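Local structure of Bd3459 (Bdellovibrio bacteriovorus, 5CEC) at residues G189-T192 with I193-K197; N270-I273 with A274-Q278; E308-I311 with K312-Y315. The protein probably acts as a penicillin-binding-protein-like peptidoglycan endopeptidase of the S13 serine peptidase family during prey invasion, and is bound by an ankyrin-repeat immunity protein. The protein carries 1 engineered substitution. All coordinates share one frame; numbering follows the deposited sequence.

Contact 1. Residues G189-T192 with I193-K197; sequences GYYT and ILKTK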
ATOM      1  N   GLY A 189      -4.904  -1.241 -23.731  1.00 23.58           N
ATOM      2  CA  GLY A 189      -4.208  -0.320 -22.843  1.00 23.55           C
ATOM      3  C   GLY A 189      -3.575  -1.057 -21.673  1.00 23.12           C
ATOM      4  O   GLY A 189      -2.362  -0.928 -21.426  1.00 25.54           O
ATOM      5  N   TYR A 190      -4.363  -1.870 -20.976  1.00 22.09           N
ATOM      6  CA  TYR A 190      -3.805  -2.617 -19.840  1.00 20.50           C
ATOM      7  C   TYR A 190      -2.765  -3.627 -20.310  1.00 20.52           C
ATOM      8  O   TYR A 190      -1.761  -3.841 -19.621  1.00 22.07           O
ATOM      9  CB  TYR A 190      -4.869  -3.341 -19.042  1.00 22.21           C
ATOM     10  CG  TYR A 190      -5.656  -2.469 -18.139  1.00 23.52           C
ATOM     11  CD1 TYR A 190      -5.174  -2.105 -16.891  1.00 24.67           C
ATOM     12  CD2 TYR A 190      -6.904  -1.987 -18.523  1.00 26.21           C
ATOM     13  CE1 TYR A 190      -5.916  -1.308 -16.050  1.00 27.11           C
ATOM     14  CE2 TYR A 190      -7.651  -1.169 -17.686  1.00 26.24           C
ATOM     15  CZ  TYR A 190      -7.150  -0.834 -16.454  1.00 26.34           C
ATOM     16  OH  TYR A 190      -7.869  -0.052 -15.594  1.00 30.52           O
ATOM     17  N   TYR A 191      -2.982  -4.265 -21.466  1.00 20.55           N
ATOM     18  CA  TYR A 191      -2.005  -5.237 -21.948  1.00 21.19           C
ATOM     19  C   TYR A 191      -0.679  -4.560 -22.293  1.00 20.89           C
ATOM     20  O   TYR A 191       0.359  -5.078 -21.927  1.00 20.35           O
ATOM     21  CB  TYR A 191      -2.534  -6.026 -23.148  1.00 20.61           C
ATOM     22  CG  TYR A 191      -1.605  -7.145 -23.541  1.00 20.79           C
ATOM     23  CD1 TYR A 191      -1.630  -8.373 -22.893  1.00 20.62           C
ATOM     24  CD2 TYR A 191      -0.695  -6.979 -24.581  1.00 20.05           C
ATOM     25  CE1 TYR A 191      -0.776  -9.393 -23.240  1.00 20.70           C
ATOM     26  CE2 TYR A 191       0.164  -7.992 -24.943  1.00 21.48           C
ATOM     27  CZ  TYR A 191       0.124  -9.208 -24.268  1.00 21.28           C
ATOM     28  OH  TYR A 191       0.970 -10.236 -24.616  1.00 21.96           O
ATOM     29  N   THR A 192      -0.698  -3.410 -22.993  1.00 22.96           N
ATOM     30  CA  THR A 192       0.581  -2.784 -23.375  1.00 24.13           C
ATOM     31  C   THR A 192       1.349  -2.236 -22.145  1.00 23.36           C
ATOM     32  O   THR A 192       2.561  -2.357 -22.081  1.00 23.36           O
ATOM     33  CB  THR A 192       0.451  -1.753 -24.513  1.00 28.51           C
ATOM     34  OG1 THR A 192      -0.273  -0.641 -24.044  1.00 34.56           O
ATOM     35  CG2 THR A 192      -0.252  -2.381 -25.734  1.00 29.11           C
ATOM     36  N   ILE A 193       0.632  -1.747 -21.130  1.00 22.88           N
ATOM     37  CA  ILE A 193       1.277  -1.315 -19.878  1.00 23.14           C
ATOM     38  C   ILE A 193       2.004  -2.507 -19.270  1.00 22.23           C
ATOM     39  O   ILE A 193       3.177  -2.398 -18.901  1.00 22.42           O
ATOM     40  CB  ILE A 193       0.260  -0.703 -18.894  1.00 23.85           C
ATOM     41  CG1 ILE A 193      -0.282   0.641 -19.419  1.00 26.94           C
ATOM     42  CG2 ILE A 193       0.865  -0.543 -17.487  1.00 25.02           C
ATOM     43  CD1 ILE A 193      -1.532   1.107 -18.706  1.00 29.18           C
ATOM     44  N   LEU A 194       1.331  -3.658 -19.231  1.00 19.95           N
ATOM     45  CA  LEU A 194       1.955  -4.847 -18.640  1.00 19.35           C
ATOM     46  C   LEU A 194       3.149  -5.315 -19.484  1.00 19.82           C
ATOM     47  O   LEU A 194       4.194  -5.664 -18.940  1.00 20.65           O
ATOM     48  CB  LEU A 194       0.949  -5.982 -18.537  1.00 18.07           C
ATOM     49  CG  LEU A 194       1.494  -7.289 -17.961  1.00 17.60           C
ATOM     50  CD1 LEU A 194       1.943  -7.081 -16.521  1.00 17.88           C
ATOM     51  CD2 LEU A 194       0.450  -8.385 -18.108  1.00 19.28           C
ATOM     52  N   LYS A 195       2.974  -5.354 -20.800  1.00 21.72           N
ATOM     53  CA  LYS A 195       4.003  -5.870 -21.692  1.00 22.62           C
ATOM     54  C   LYS A 195       5.278  -5.044 -21.562  1.00 22.61           C
ATOM     55  O   LYS A 195       6.385  -5.599 -21.593  1.00 24.40           O
ATOM     56  CB  LYS A 195       3.500  -5.896 -23.148  1.00 23.81           C
ATOM     57  CG  LYS A 195       4.525  -6.362 -24.177  1.00 25.47           C
ATOM     58  CD  LYS A 195       3.889  -6.550 -25.540  1.00 28.20           C
ATOM     59  CE  LYS A 195       4.896  -7.099 -26.544  1.00 32.32           C
ATOM     60  NZ  LYS A 195       5.985  -6.137 -26.842  1.00 36.81           N
ATOM     61  N   THR A 196       5.126  -3.727 -21.402  1.00 23.50           N
ATOM     62  CA  THR A 196       6.268  -2.846 -21.218  1.00 26.60           C
ATOM     63  C   THR A 196       6.982  -3.102 -19.899  1.00 25.01           C
ATOM     64  O   THR A 196       8.199  -3.146 -19.867  1.00 26.28           O
ATOM     65  CB  THR A 196       5.829  -1.379 -21.308  1.00 28.94           C
ATOM     66  OG1 THR A 196       5.298  -1.150 -22.618  1.00 33.77           O
ATOM     67  CG2 THR A 196       6.986  -0.424 -21.058  1.00 31.15           C
ATOM     68  N   LYS A 197       6.217  -3.276 -18.818  1.00 21.13           N
ATOM     69  CA  LYS A 197       6.795  -3.675 -17.525  1.00 21.75           C
ATOM     70  C   LYS A 197       7.500  -5.011 -17.633  1.00 21.14           C
ATOM     71  O   LYS A 197       8.618  -5.167 -17.128  1.00 22.70           O
ATOM     72  CB  LYS A 197       5.721  -3.752 -16.443  1.00 22.95           C
ATOM     73  CG  LYS A 197       5.196  -2.408 -16.006  1.00 24.72           C
ATOM     74  CD  LYS A 197       4.011  -2.559 -15.092  1.00 30.45           C
ATOM     75  CE  LYS A 197       3.384  -1.207 -14.781  1.00 35.81           C
ATOM     76  NZ  LYS A 197       4.166  -0.463 -13.758  1.00 40.15           N
TER

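Contact 2. Residues N270-I273 with A274-Q278; sequences NAYI and AGKMQ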
ATOM      1  N   ASN A 270      -3.141 -18.799  14.935  1.00 19.87           N
ATOM      2  CA  ASN A 270      -2.990 -18.844  16.394  1.00 20.84           C
ATOM      3  C   ASN A 270      -1.975 -19.893  16.817  1.00 20.52           C
ATOM      4  O   ASN A 270      -1.143 -19.638  17.708  1.00 22.30           O
ATOM      5  CB  ASN A 270      -4.331 -19.084  17.084  1.00 22.25           C
ATOM      6  CG  ASN A 270      -5.248 -17.890  16.994  1.00 24.81           C
ATOM      7  OD1 ASN A 270      -4.825 -16.792  16.660  1.00 26.94           O
ATOM      8  ND2 ASN A 270      -6.521 -18.109  17.279  1.00 29.22           N
ATOM      9  N   ALA A 271      -2.016 -21.066  16.198  1.00 20.00           N
ATOM     10  CA  ALA A 271      -1.036 -22.124  16.532  1.00 20.08           C
ATOM     11  C   ALA A 271       0.392 -21.720  16.129  1.00 19.90           C
ATOM     12  O   ALA A 271       1.343 -21.940  16.875  1.00 21.98           O
ATOM     13  CB  ALA A 271      -1.435 -23.438  15.866  1.00 21.46           C
ATOM     14  N   TYR A 272       0.512 -21.134  14.939  1.00 19.62           N
ATOM     15  CA  TYR A 272       1.813 -20.688  14.458  1.00 20.34           C
ATOM     16  C   TYR A 272       2.456 -19.681  15.405  1.00 20.56           C
ATOM     17  O   TYR A 272       3.613 -19.824  15.792  1.00 20.86           O
ATOM     18  CB  TYR A 272       1.715 -20.058  13.051  1.00 20.33           C
ATOM     19  CG  TYR A 272       2.947 -19.270  12.662  1.00 19.66           C
ATOM     20  CD1 TYR A 272       4.116 -19.902  12.263  1.00 19.95           C
ATOM     21  CD2 TYR A 272       2.970 -17.870  12.711  1.00 19.82           C
ATOM     22  CE1 TYR A 272       5.265 -19.174  11.959  1.00 20.30           C
ATOM     23  CE2 TYR A 272       4.117 -17.156  12.410  1.00 19.58           C
ATOM     24  CZ  TYR A 272       5.262 -17.798  12.029  1.00 19.14           C
ATOM     25  OH  TYR A 272       6.373 -17.065  11.715  1.00 21.23           O
ATOM     26  N   ILE A 273       1.707 -18.663  15.774  1.00 18.55           N
ATOM     27  CA  ILE A 273       2.261 -17.595  16.573  1.00 20.71           C
ATOM     28  C   ILE A 273       2.555 -18.041  18.016  1.00 21.42           C
ATOM     29  O   ILE A 273       3.510 -17.578  18.610  1.00 21.18           O
ATOM     30  CB  ILE A 273       1.402 -16.310  16.447  1.00 22.03           C
ATOM     31  CG1 ILE A 273       2.251 -15.054  16.608  1.00 23.61           C
ATOM     32  CG2 ILE A 273       0.225 -16.335  17.401  1.00 21.36           C
ATOM     33  CD1 ILE A 273       3.154 -14.761  15.435  1.00 24.20           C
ATOM     34  N   ALA A 274       1.758 -18.985  18.532  1.00 20.97           N
ATOM     35  CA  ALA A 274       2.011 -19.563  19.831  1.00 23.00           C
ATOM     36  C   ALA A 274       3.320 -20.334  19.809  1.00 22.49           C
ATOM     37  O   ALA A 274       4.125 -20.222  20.730  1.00 27.30           O
ATOM     38  CB  ALA A 274       0.856 -20.466  20.254  1.00 23.17           C
ATOM     39  N   GLY A 275       3.520 -21.148  18.777  1.00 22.46           N
ATOM     40  CA  GLY A 275       4.772 -21.868  18.621  1.00 24.50           C
ATOM     41  C   GLY A 275       5.970 -21.022  18.258  1.00 25.09           C
ATOM     42  O   GLY A 275       7.076 -21.331  18.679  1.00 29.32           O
ATOM     43  N   LYS A 276       5.754 -19.939  17.506  1.00 23.16           N
ATOM     44  CA  LYS A 276       6.853 -19.074  17.068  1.00 23.04           C
ATOM     45  C   LYS A 276       7.320 -18.128  18.175  1.00 24.06           C
ATOM     46  O   LYS A 276       8.516 -17.889  18.347  1.00 26.34           O
ATOM     47  CB  LYS A 276       6.372 -18.272  15.851  1.00 22.31           C
ATOM     48  CG  LYS A 276       7.402 -17.377  15.200  1.00 23.27           C
ATOM     49  CD  LYS A 276       8.460 -18.136  14.443  1.00 23.61           C
ATOM     50  CE  LYS A 276       9.508 -17.182  13.911  1.00 23.07           C
ATOM     51  NZ  LYS A 276      10.433 -17.852  12.971  1.00 24.28           N
ATOM     52  N   MET A 277       6.361 -17.576  18.907  1.00 24.63           N
ATOM     53  CA  MET A 277       6.597 -16.455  19.810  1.00 25.95           C
ATOM     54  C   MET A 277       6.219 -16.738  21.241  1.00 26.75           C
ATOM     55  O   MET A 277       6.419 -15.883  22.074  1.00 28.83           O
ATOM     56  CB  MET A 277       5.792 -15.232  19.332  1.00 29.26           C
ATOM     57  CG  MET A 277       6.030 -14.845  17.892  1.00 30.35           C
ATOM     58  SD  MET A 277       7.614 -14.022  17.692  1.00 32.16           S
ATOM     59  CE  MET A 277       7.474 -13.338  16.064  1.00 25.01           C
ATOM     60  N   GLN A 278       5.630 -17.909  21.502  1.00 26.21           N
ATOM     61  CA  GLN A 278       5.062 -18.227  22.824  1.00 28.49           C
ATOM     62  C   GLN A 278       4.051 -17.125  23.163  1.00 29.27           C
ATOM     63  O   GLN A 278       3.933 -16.693  24.305  1.00 33.09           O
ATOM     64  CB  GLN A 278       6.156 -18.401  23.895  1.00 32.07           C
ATOM     65  CG  GLN A 278       7.063 -19.604  23.661  1.00 36.12           C
ATOM     66  CD  GLN A 278       7.913 -19.469  22.405  1.00 39.38           C
ATOM     67  OE1 GLN A 278       8.715 -18.534  22.289  1.00 43.23           O
ATOM     68  NE2 GLN A 278       7.730 -20.383  21.445  1.00 39.28           N
TER

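Contact 3. Residues E308-I311 with K312-Y315; sequences EMMI and KVLY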
ATOM      1  N   GLU A 308       5.326  -4.359  21.227  1.00 17.64           N
ATOM      2  CA  GLU A 308       6.413  -5.332  21.404  1.00 18.97           C
ATOM      3  C   GLU A 308       6.327  -6.486  20.411  1.00 17.25           C
ATOM      4  O   GLU A 308       7.336  -6.891  19.818  1.00 18.77           O
ATOM      5  CB  GLU A 308       6.460  -5.905  22.832  1.00 21.87           C
ATOM      6  CG  GLU A 308       7.015  -4.947  23.856  1.00 26.73           C
ATOM      7  CD  GLU A 308       7.288  -5.588  25.205  1.00 33.82           C
ATOM      8  OE1 GLU A 308       7.009  -6.792  25.398  1.00 41.99           O
ATOM      9  OE2 GLU A 308       7.807  -4.879  26.087  1.00 41.30           O
ATOM     10  N   MET A 309       5.109  -6.991  20.190  1.00 17.09           N
ATOM     11  CA  MET A 309       4.920  -8.075  19.236  1.00 17.00           C
ATOM     12  C   MET A 309       5.349  -7.649  17.821  1.00 16.15           C
ATOM     13  O   MET A 309       5.895  -8.453  17.050  1.00 17.12           O
ATOM     14  CB  MET A 309       3.477  -8.572  19.224  1.00 18.89           C
ATOM     15  CG  MET A 309       3.154  -9.569  20.316  1.00 23.59           C
ATOM     16  SD  MET A 309       4.077 -11.120  20.217  1.00 28.82           S
ATOM     17  CE  MET A 309       4.132 -11.408  18.475  1.00 21.63           C
ATOM     18  N   MET A 310       5.071  -6.397  17.449  1.00 16.83           N
ATOM     19  CA  MET A 310       5.511  -5.913  16.149  1.00 16.15           C
ATOM     20  C   MET A 310       7.039  -5.912  15.994  1.00 15.26           C
ATOM     21  O   MET A 310       7.577  -6.275  14.947  1.00 15.91           O
ATOM     22  CB  MET A 310       4.892  -4.544  15.867  1.00 16.08           C
ATOM     23  CG  MET A 310       3.377  -4.548  15.752  1.00 16.71           C
ATOM     24  SD  MET A 310       2.708  -5.713  14.522  1.00 17.44           S
ATOM     25  CE  MET A 310       2.385  -7.176  15.494  1.00 18.56           C
ATOM     26  N   ILE A 311       7.750  -5.526  17.046  1.00 15.79           N
ATOM     27  CA  ILE A 311       9.212  -5.590  17.030  1.00 16.63           C
ATOM     28  C   ILE A 311       9.678  -7.041  16.887  1.00 16.07           C
ATOM     29  O   ILE A 311      10.565  -7.322  16.100  1.00 17.33           O
ATOM     30  CB  ILE A 311       9.807  -4.960  18.279  1.00 18.01           C
ATOM     31  CG1 ILE A 311       9.363  -3.487  18.399  1.00 18.35           C
ATOM     32  CG2 ILE A 311      11.322  -5.101  18.258  1.00 18.16           C
ATOM     33  CD1 ILE A 311       9.791  -2.603  17.233  1.00 17.74           C
ATOM     34  N   LYS A 312       9.072  -7.960  17.619  1.00 16.45           N
ATOM     35  CA  LYS A 312       9.443  -9.376  17.521  1.00 16.89           C
ATOM     36  C   LYS A 312       9.214  -9.952  16.132  1.00 15.97           C
ATOM     37  O   LYS A 312      10.026 -10.689  15.586  1.00 17.17           O
ATOM     38  CB  LYS A 312       8.723 -10.230  18.544  1.00 18.51           C
ATOM     39  CG  LYS A 312       9.079  -9.923  19.998  1.00 21.54           C
ATOM     40  CD  LYS A 312       8.228 -10.738  20.960  1.00 26.24           C
ATOM     41  CE  LYS A 312       8.628 -12.204  20.985  1.00 31.75           C
ATOM     42  NZ  LYS A 312       9.934 -12.469  21.669  1.00 37.86           N
ATOM     43  N   VAL A 313       8.115  -9.522  15.520  1.00 16.35           N
ATOM     44  CA  VAL A 313       7.819  -9.921  14.150  1.00 16.14           C
ATOM     45  C   VAL A 313       8.891  -9.415  13.198  1.00 15.46           C
ATOM     46  O   VAL A 313       9.354 -10.177  12.326  1.00 16.26           O
ATOM     47  CB  VAL A 313       6.403  -9.434  13.747  1.00 15.47           C
ATOM     48  CG1 VAL A 313       6.186  -9.484  12.238  1.00 16.15           C
ATOM     49  CG2 VAL A 313       5.354 -10.271  14.466  1.00 16.78           C
ATOM     50  N   LEU A 314       9.286  -8.154  13.346  1.00 15.77           N
ATOM     51  CA  LEU A 314      10.357  -7.606  12.491  1.00 16.71           C
ATOM     52  C   LEU A 314      11.676  -8.377  12.665  1.00 15.22           C
ATOM     53  O   LEU A 314      12.344  -8.726  11.678  1.00 16.67           O
ATOM     54  CB  LEU A 314      10.565  -6.125  12.746  1.00 15.78           C
ATOM     55  CG  LEU A 314       9.386  -5.262  12.205  1.00 16.61           C
ATOM     56  CD1 LEU A 314       9.376  -3.916  12.915  1.00 17.68           C
ATOM     57  CD2 LEU A 314       9.425  -5.103  10.688  1.00 17.93           C
ATOM     58  N   TYR A 315      12.054  -8.634  13.918  1.00 16.46           N
ATOM     59  CA  TYR A 315      13.282  -9.385  14.208  1.00 17.56           C
ATOM     60  C   TYR A 315      13.260 -10.743  13.533  1.00 16.23           C
ATOM     61  O   TYR A 315      14.228 -11.155  12.855  1.00 18.52           O
ATOM     62  CB  TYR A 315      13.440  -9.572  15.704  1.00 18.61           C
ATOM     63  CG  TYR A 315      14.629 -10.397  16.045  1.00 21.43           C
ATOM     64  CD1 TYR A 315      14.559 -11.786  16.067  1.00 23.18           C
ATOM     65  CD2 TYR A 315      15.842  -9.791  16.310  1.00 23.81           C
ATOM     66  CE1 TYR A 315      15.661 -12.543  16.373  1.00 28.38           C
ATOM     67  CE2 TYR A 315      16.962 -10.533  16.597  1.00 30.04           C
ATOM     68  CZ  TYR A 315      16.888 -11.929  16.635  1.00 28.95           C
ATOM     69  OH  TYR A 315      17.951 -12.699  16.910  1.00 41.14           O
TER

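Contact 1. Residues G189-T192 with I193-K197
Y191 and K195, one helical turn apart, meet where the lysine chain crosses the tyrosine ring obliquely, CD of K195 lying 4.0 Å from CE2 of Y191. Both swing CG anti to the backbone N (chi1 -173° for Y191, 177° for K195), which sends them off the same flank of the helix. A long methylene chain suits this place because it can lie near an aromatic ring and still carry its charge outward. The ring's hydroxyl is bound by the backbone oxygen of S206, which fixes the far end of Y191.

T196, the next residue, doubles the grip on a carbonyl one turn back. Its OG1 donates to O of T192 at 3.0 Å, and its own N donates to the same oxygen at 3.0 Å, the two arriving from opposite faces of the carbonyl plane. A threonine on the surface of a helix can thus satisfy its hydroxyl on the carbonyl four residues back. T192 does likewise, its OG1 pairing with O of P188. I193, on the exposed flank, lays CG1 3.3 Å from O of G189, the oxygen its own N binds.

Y191 and L194 are the buried pair: L194 lies on N119 and Y122 of helix 118-130 and Y191 reaches S126, while the more exposed Y190 touches Y122 and makes a cation-pi contact with R118, so helix 188-200 packs against helix 118-130.

Contact 2. Residues N270-I273 with A274-Q278
N270 to M277 keep the i to i+4 ladder of helix 265-277, closing with N of M277 on O of I273 at 2.9 Å; the last bonds are more bent as the helix runs out and Q278 takes positive phi (56°). Over one face of the Y272 ring lies K276: its CB sits 4.2 Å from the ring centroid, near enough to the normal for a CH-pi contact, though displaced toward the rim. The side chains run side by side in the same direction, and a bend at chi2 (72°) carries the lysine along the ring until CD comes 3.6 Å from OH of Y272. Tyrosine and lysine suit this pairing because both end in polar groups: a single oxygen, OD2 of D82, holds the hydroxyl by a hydrogen bond and NZ by a salt bridge.

On the buried flank, I273 and M277 supply branched and flexible apolar bulk respectively; they meet at a slant, CD1 of I273 touching CG of M277 at 3.8 Å. Helix 72-84 provides D82, W79 stacked on the Y272 ring and L78 against Y272 and M277; from helix 307-322, S316 touches K276 and M277, and M309 and K312 pack on M277.

Contact 3. Residues E308-I311 with K312-Y315
M309 and V313 are joined first through the backbone: N of V313 donates to O of M309 at 2.9 Å. The same i to i+4 bond links K312 to E308, L314 to M310 and Y315 to I311, the last almost straight, with an N-H...O angle of 168°. Two unbroken turns of alpha-helix result.

Apolar contacts between side chains are looser. CG2 of V313 receives two methionine methyls, CE of M309 at 4.3 Å and CE of M310 at 4.4 Å. Methionine fits here because its unbranched, flexible chain can turn a methyl toward a neighbour. In V313, chi1 of 165° sets CG1 anti to the backbone N and leaves CG2 beside that N, facing the preceding turn, 3.2 Å from O of M309.

V313 and M310 also pack on helix 72-84, through V74, V75 and L78, while I311, L314 and Y315 face Y379 on strand 376-385 of the antiparallel sheet. Helix 307-322 is therefore sandwiched between a helix and a sheet, as in the transpeptidase-like fold of penicillin-binding proteins and serine beta-lactamases. I311 also touches C45 of strand 40-48, a cysteine disulfide-bonded to C307 at the start of this helix, which ties the helix covalently to the sheet.

Side chains also rest on carbonyl oxygens of the turn before: CG of K312 lies 3.5 Å from O of E308, its aliphatic part following the helix while bends at chi3 and chi4 take the amine away. CG of L314 lies 3.4 Å from O of M310. At the polar margin, the backbone of E308 hydrogen-bonds that of K62.

The three contacts follow one another along the chain, each within a single helix: contact 1 in helix 188-200, contact 2 in helix 265-277 and contact 3 in helix 307-322. Contacts 2 and 3 have centres about 13 Å apart and touch, for CE of M277 packs 3.7 Å from O of K312. Both also lean on helix 72-84, which probably carries the lysine of an SxxK-type motif, so three helices share one core beside the antiparallel sheet. Contact 1 lies across the chain's centre, its centre about 42 Å from that of contact 2 and 38 Å from that of contact 3, and packs with helix 118-130 in a separate part of the molecule.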